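Ufm1-specific protease (Caenorhabditis elegans, PDB 5EJJ) is a thiol protease that cleaves the peptide bond at the C-terminal glycine of the ubiquitin-like modifier Ufm1 and is required to localise certain odorant receptors to olfactory cilia. Local coordinates at residues F36-L50 / L65-L79. Sequence-based numbering, arbitrary orientation.
Sequences FVFGRKARKQVIHVL and LESSLSADIELVGNL
Phe38 is gripped on two sides by leucines of the segment 65-79. Leu69 CD1 sits over one face of its ring in a CH-pi contact, 3.7 Å from the centroid and 20° off the normal, while Leu75 CD2 lies over the opposite face. With CG anti to its carbonyl carbon (chi1 -68°), Phe38 reaches helix 59-68, which precedes the turn Ser70-Ile73 leading into strand 74-81, and its CZ meets Leu65 CB at 3.6 Å. Leu65 CD1 extends the same apolar patch to Phe36 CD1 and Leu50 CD1. Ile73 bridges the two strands of segment 36-50, its CG2 against Phe38 CB and its CD1 on Ile47 CG2 at 3.7 Å.

Polar groups mark the end of the strand pair. The extended chain of Arg40 brings NE to Asp72 OD2, a 2.9 Å salt bridge in which the carboxylate and guanidinium planes are 31° apart; a water joins Arg40 NH2 to Asp72 OD1. Gln45 OE1 takes a bond from Arg40 NH1, so the guanidinium is held from both segments. A second water links Lys41 N, Asp72 O and Glu74 OE1.

The backbone pairing of strands 36-40 and 74-79 sets these side chains in place. Gly39 and Glu74 exchange two bonds, whereas Val37 O accepts from both Val76 N (2.8 Å, nearly straight) and Gly77 N (3.2 Å). Leu75 N is bound by Glu66 OE1, whose carboxylate also pairs with Arg62 through OE2. Val76 and Gly77, both facing Val37, form a classic beta bulge within the antiparallel pair of strands 33-40 and 74-81, central in the mixed sheet of the N-terminal MPN domain, against which helix 59-68 packs.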
loop_
_atom_site.group_PDB
_atom_site.type_symbol
_atom_site.label_atom_id
_atom_site.label_comp_id
_atom_site.label_asym_id
_atom_site.label_seq_id
_atom_site.Cartn_x
_atom_site.Cartn_y
_atom_site.Cartn_z
ATOM N N PHE A 36 -7.956 -18.068 -9.344
ATOM C CA PHE A 36 -7.188 -17.641 -10.517
ATOM C C PHE A 36 -5.720 -17.309 -10.201
ATOM O O PHE A 36 -5.389 -16.883 -9.088
ATOM C CB PHE A 36 -7.861 -16.451 -11.201
ATOM C CG PHE A 36 -9.347 -16.550 -11.238
ATOM C CD1 PHE A 36 -10.119 -15.873 -10.302
ATOM C CD2 PHE A 36 -9.979 -17.337 -12.194
ATOM C CE1 PHE A 36 -11.502 -15.957 -10.331
ATOM C CE2 PHE A 36 -11.358 -17.434 -12.230
ATOM C CZ PHE A 36 -12.124 -16.740 -11.298
ATOM N N VAL A 37 -4.859 -17.498 -11.200
ATOM C CA VAL A 37 -3.423 -17.262 -11.070
ATOM C C VAL A 37 -2.948 -16.195 -12.069
ATOM O O VAL A 37 -3.052 -16.361 -13.285
ATOM C CB VAL A 37 -2.638 -18.582 -11.251
ATOM C CG1 VAL A 37 -1.159 -18.380 -11.074
ATOM C CG2 VAL A 37 -3.136 -19.598 -10.276
ATOM N N PHE A 38 -2.444 -15.087 -11.539
ATOM C CA PHE A 38 -2.100 -13.937 -12.352
ATOM C C PHE A 38 -0.598 -13.751 -12.311
ATOM O O PHE A 38 0.036 -14.041 -11.299
ATOM C CB PHE A 38 -2.790 -12.700 -11.812
ATOM C CG PHE A 38 -4.275 -12.715 -11.970
ATOM C CD1 PHE A 38 -4.856 -12.391 -13.188
ATOM C CD2 PHE A 38 -5.094 -13.026 -10.902
ATOM C CE1 PHE A 38 -6.244 -12.383 -13.347
ATOM C CE2 PHE A 38 -6.473 -13.024 -11.038
ATOM C CZ PHE A 38 -7.058 -12.700 -12.265
ATOM N N GLY A 39 -0.015 -13.276 -13.407
ATOM C CA GLY A 39 1.426 -13.235 -13.470
ATOM C C GLY A 39 1.987 -12.571 -14.696
ATOM O O GLY A 39 1.244 -12.101 -15.561
ATOM N N ARG A 40 3.314 -12.520 -14.748
ATOM C CA ARG A 40 4.037 -11.984 -15.879
ATOM C C ARG A 40 4.353 -13.124 -16.860
ATOM O O ARG A 40 5.333 -13.857 -16.696
ATOM C CB ARG A 40 5.302 -11.287 -15.391
ATOM C CG ARG A 40 5.034 -10.118 -14.448
ATOM C CD ARG A 40 6.322 -9.540 -13.831
ATOM N NE ARG A 40 6.015 -8.390 -12.983
ATOM C CZ ARG A 40 6.599 -8.128 -11.818
ATOM N NH1 ARG A 40 7.531 -8.942 -11.346
ATOM N NH2 ARG A 40 6.256 -7.044 -11.131
ATOM N N LYS A 41 3.498 -13.266 -17.872
ATOM C CA LYS A 41 3.496 -14.407 -18.784
ATOM C C LYS A 41 4.797 -14.638 -19.513
ATOM O O LYS A 41 5.178 -15.768 -19.734
ATOM C CB LYS A 41 2.375 -14.256 -19.809
ATOM C CG LYS A 41 2.049 -15.512 -20.592
ATOM C CD LYS A 41 0.595 -15.442 -21.019
ATOM C CE LYS A 41 0.305 -16.163 -22.327
ATOM N NZ LYS A 41 -0.874 -15.496 -22.988
ATOM N N ALA A 42 5.482 -13.578 -19.905
ATOM C CA ALA A 42 6.699 -13.758 -20.691
ATOM C C ALA A 42 7.773 -14.404 -19.839
ATOM O O ALA A 42 8.392 -15.385 -20.256
ATOM C CB ALA A 42 7.191 -12.441 -21.245
ATOM N N ARG A 43 7.978 -13.869 -18.635
ATOM C CA ARG A 43 9.038 -14.391 -17.779
ATOM C C ARG A 43 8.577 -15.500 -16.844
ATOM O O ARG A 43 9.302 -15.886 -15.938
ATOM C CB ARG A 43 9.782 -13.283 -17.022
ATOM C CG ARG A 43 9.003 -12.588 -15.971
ATOM C CD ARG A 43 9.780 -11.366 -15.522
ATOM N NE ARG A 43 10.690 -11.626 -14.408
ATOM C CZ ARG A 43 10.970 -10.722 -13.467
ATOM N NH1 ARG A 43 10.401 -9.521 -13.521
ATOM N NH2 ARG A 43 11.813 -11.004 -12.476
ATOM N N LYS A 44 7.387 -16.021 -17.115
ATOM C CA LYS A 44 6.850 -17.178 -16.419
ATOM C C LYS A 44 6.977 -17.043 -14.913
ATOM O O LYS A 44 7.512 -17.933 -14.244
ATOM C CB LYS A 44 7.503 -18.446 -16.920
ATOM C CG LYS A 44 7.053 -18.794 -18.311
ATOM C CD LYS A 44 7.745 -20.043 -18.818
ATOM C CE LYS A 44 6.893 -20.770 -19.850
ATOM N NZ LYS A 44 6.907 -20.112 -21.185
ATOM N N GLN A 45 6.473 -15.912 -14.404
ATOM C CA GLN A 45 6.578 -15.552 -12.995
ATOM C C GLN A 45 5.203 -15.224 -12.409
ATOM O O GLN A 45 4.575 -14.274 -12.823
ATOM C CB GLN A 45 7.517 -14.359 -12.841
ATOM C CG GLN A 45 7.776 -13.992 -11.413
ATOM C CD GLN A 45 8.466 -12.671 -11.292
ATOM O OE1 GLN A 45 8.160 -11.739 -12.018
ATOM N NE2 GLN A 45 9.408 -12.576 -10.369
ATOM N N VAL A 46 4.723 -16.018 -11.462
ATOM C CA VAL A 46 3.394 -15.789 -10.906
ATOM C C VAL A 46 3.445 -14.645 -9.910
ATOM O O VAL A 46 4.304 -14.630 -9.064
ATOM C CB VAL A 46 2.874 -17.061 -10.198
ATOM C CG1 VAL A 46 1.605 -16.771 -9.450
ATOM C CG2 VAL A 46 2.646 -18.173 -11.204
ATOM N N ILE A 47 2.537 -13.682 -9.984
ATOM C CA ILE A 47 2.601 -12.572 -9.037
ATOM C C ILE A 47 1.468 -12.605 -8.017
ATOM O O ILE A 47 1.677 -12.251 -6.867
ATOM C CB ILE A 47 2.621 -11.199 -9.750
ATOM C CG1 ILE A 47 3.803 -11.115 -10.699
ATOM C CG2 ILE A 47 2.724 -10.071 -8.766
ATOM C CD1 ILE A 47 5.100 -11.254 -10.022
ATOM N N HIS A 48 0.274 -13.015 -8.436
ATOM C CA HIS A 48 -0.905 -13.020 -7.564
ATOM C C HIS A 48 -1.661 -14.333 -7.677
ATOM O O HIS A 48 -2.102 -14.699 -8.759
ATOM C CB HIS A 48 -1.894 -11.921 -7.945
ATOM C CG HIS A 48 -1.351 -10.530 -7.841
ATOM N ND1 HIS A 48 -1.023 -9.944 -6.637
ATOM C CD2 HIS A 48 -1.118 -9.594 -8.792
ATOM C CE1 HIS A 48 -0.582 -8.716 -6.853
ATOM N NE2 HIS A 48 -0.631 -8.478 -8.153
ATOM N N VAL A 49 -1.829 -15.043 -6.570
ATOM C CA VAL A 49 -2.725 -16.179 -6.568
ATOM C C VAL A 49 -3.996 -15.794 -5.824
ATOM O O VAL A 49 -3.977 -15.514 -4.628
ATOM C CB VAL A 49 -2.069 -17.403 -5.957
ATOM C CG1 VAL A 49 -3.049 -18.547 -5.945
ATOM C CG2 VAL A 49 -0.845 -17.779 -6.764
ATOM N N LEU A 50 -5.109 -15.731 -6.541
ATOM C CA LEU A 50 -6.346 -15.296 -5.905
ATOM C C LEU A 50 -7.357 -16.426 -5.728
ATOM O O LEU A 50 -7.822 -17.022 -6.700
ATOM C CB LEU A 50 -6.948 -14.118 -6.645
ATOM C CG LEU A 50 -6.081 -12.865 -6.534
ATOM C CD1 LEU A 50 -6.656 -11.712 -7.382
ATOM C CD2 LEU A 50 -5.880 -12.453 -5.060
ATOM N N LEU A 65 -11.067 -8.837 -11.600
ATOM C CA LEU A 65 -9.747 -8.996 -11.014
ATOM C C LEU A 65 -8.675 -8.429 -11.919
ATOM O O LEU A 65 -7.928 -7.552 -11.502
ATOM C CB LEU A 65 -9.444 -10.462 -10.691
ATOM C CG LEU A 65 -10.330 -11.071 -9.602
ATOM C CD1 LEU A 65 -9.826 -12.427 -9.269
ATOM C CD2 LEU A 65 -10.372 -10.216 -8.370
ATOM N N GLU A 66 -8.621 -8.911 -13.160
ATOM C CA GLU A 66 -7.552 -8.562 -14.097
ATOM C C GLU A 66 -7.500 -7.055 -14.352
ATOM O O GLU A 66 -6.418 -6.490 -14.504
ATOM C CB GLU A 66 -7.721 -9.344 -15.404
ATOM C CG GLU A 66 -6.494 -9.415 -16.336
ATOM C CD GLU A 66 -6.548 -10.664 -17.266
ATOM O OE1 GLU A 66 -5.585 -10.924 -18.046
ATOM O OE2 GLU A 66 -7.573 -11.398 -17.209
ATOM N N SER A 67 -8.650 -6.391 -14.352
ATOM C CA SER A 67 -8.662 -4.969 -14.640
ATOM C C SER A 67 -8.089 -4.182 -13.473
ATOM O O SER A 67 -7.801 -2.983 -13.578
ATOM C CB SER A 67 -10.083 -4.487 -14.938
ATOM O OG SER A 67 -10.778 -4.089 -13.764
ATOM N N SER A 68 -7.932 -4.856 -12.347
ATOM C CA SER A 68 -7.470 -4.190 -11.144
ATOM C C SER A 68 -5.994 -4.374 -10.874
ATOM O O SER A 68 -5.446 -3.721 -10.006
ATOM C CB SER A 68 -8.271 -4.679 -9.970
ATOM O OG SER A 68 -9.630 -4.352 -10.195
ATOM N N LEU A 69 -5.358 -5.259 -11.631
ATOM C CA LEU A 69 -3.943 -5.531 -11.488
ATOM C C LEU A 69 -3.127 -4.681 -12.457
ATOM O O LEU A 69 -3.662 -4.133 -13.421
ATOM C CB LEU A 69 -3.695 -7.006 -11.738
ATOM C CG LEU A 69 -4.686 -7.843 -10.949
ATOM C CD1 LEU A 69 -4.481 -9.290 -11.247
ATOM C CD2 LEU A 69 -4.475 -7.588 -9.494
ATOM N N SER A 70 -1.830 -4.566 -12.187
ATOM C CA SER A 70 -0.946 -3.770 -13.025
ATOM C C SER A 70 -0.860 -4.335 -14.408
ATOM O O SER A 70 -0.905 -5.543 -14.597
ATOM C CB SER A 70 0.453 -3.683 -12.442
ATOM O OG SER A 70 0.533 -2.640 -11.495
ATOM N N ALA A 71 -0.690 -3.426 -15.362
ATOM C CA ALA A 71 -0.854 -3.696 -16.781
ATOM C C ALA A 71 0.066 -4.783 -17.323
ATOM O O ALA A 71 -0.279 -5.432 -18.310
ATOM C CB ALA A 71 -0.696 -2.426 -17.565
ATOM N N ASP A 72 1.215 -5.003 -16.683
ATOM C CA ASP A 72 2.128 -6.047 -17.147
ATOM C C ASP A 72 1.724 -7.461 -16.709
ATOM O O ASP A 72 2.359 -8.446 -17.071
ATOM C CB ASP A 72 3.545 -5.744 -16.694
ATOM C CG ASP A 72 3.733 -5.923 -15.203
ATOM O OD1 ASP A 72 3.002 -5.291 -14.402
ATOM O OD2 ASP A 72 4.618 -6.711 -14.824
ATOM N N ILE A 73 0.651 -7.553 -15.942
ATOM C CA ILE A 73 0.230 -8.794 -15.337
ATOM C C ILE A 73 -1.076 -9.267 -15.947
ATOM O O ILE A 73 -1.995 -8.492 -16.156
ATOM C CB ILE A 73 0.045 -8.561 -13.848
ATOM C CG1 ILE A 73 1.401 -8.284 -13.228
ATOM C CG2 ILE A 73 -0.616 -9.737 -13.172
ATOM C CD1 ILE A 73 1.392 -8.324 -11.741
ATOM N N GLU A 74 -1.166 -10.553 -16.246
ATOM C CA GLU A 74 -2.409 -11.095 -16.769
ATOM C C GLU A 74 -2.687 -12.475 -16.201
ATOM O O GLU A 74 -1.864 -13.051 -15.497
ATOM C CB GLU A 74 -2.308 -11.208 -18.276
ATOM C CG GLU A 74 -1.308 -12.227 -18.709
ATOM C CD GLU A 74 -0.906 -12.035 -20.147
ATOM O OE1 GLU A 74 0.192 -11.469 -20.393
ATOM O OE2 GLU A 74 -1.693 -12.441 -21.039
ATOM N N LEU A 75 -3.859 -12.993 -16.519
ATOM C CA LEU A 75 -4.231 -14.369 -16.220
ATOM C C LEU A 75 -3.253 -15.347 -16.845
ATOM O O LEU A 75 -3.055 -15.331 -18.048
ATOM C CB LEU A 75 -5.607 -14.604 -16.827
ATOM C CG LEU A 75 -6.487 -15.728 -16.328
ATOM C CD1 LEU A 75 -6.228 -16.884 -17.214
ATOM C CD2 LEU A 75 -6.143 -16.017 -14.871
ATOM N N VAL A 76 -2.639 -16.201 -16.034
ATOM C CA VAL A 76 -1.677 -17.185 -16.560
ATOM C C VAL A 76 -2.128 -18.604 -16.267
ATOM O O VAL A 76 -1.636 -19.529 -16.893
ATOM C CB VAL A 76 -0.198 -17.002 -16.043
ATOM C CG1 VAL A 76 0.488 -15.815 -16.694
ATOM C CG2 VAL A 76 -0.159 -16.884 -14.534
ATOM N N GLY A 77 -3.066 -18.772 -15.335
ATOM C CA GLY A 77 -3.558 -20.094 -14.994
ATOM C C GLY A 77 -4.641 -20.069 -13.932
ATOM O O GLY A 77 -5.083 -19.005 -13.502
ATOM N N ASN A 78 -5.076 -21.251 -13.509
ATOM C CA ASN A 78 -6.028 -21.387 -12.401
ATOM C C ASN A 78 -5.584 -22.492 -11.453
ATOM O O ASN A 78 -4.518 -23.088 -11.611
ATOM C CB ASN A 78 -7.440 -21.705 -12.895
ATOM C CG ASN A 78 -7.475 -22.855 -13.938
ATOM O OD1 ASN A 78 -6.554 -23.686 -14.032
ATOM N ND2 ASN A 78 -8.545 -22.882 -14.737
ATOM N N LEU A 79 -6.411 -22.784 -10.465
ATOM C CA LEU A 79 -5.977 -23.731 -9.464
ATOM C C LEU A 79 -7.098 -24.666 -9.068
ATOM O O LEU A 79 -8.268 -24.291 -9.097
ATOM C CB LEU A 79 -5.380 -23.002 -8.247
ATOM C CG LEU A 79 -6.322 -22.151 -7.387
ATOM C CD1 LEU A 79 -6.889 -22.947 -6.229
ATOM C CD2 LEU A 79 -5.615 -20.914 -6.878
HETATM O O HOH W 1 4.152 -5.352 -11.827
HETATM O O HOH W 2 2.262 -10.736 -18.787
#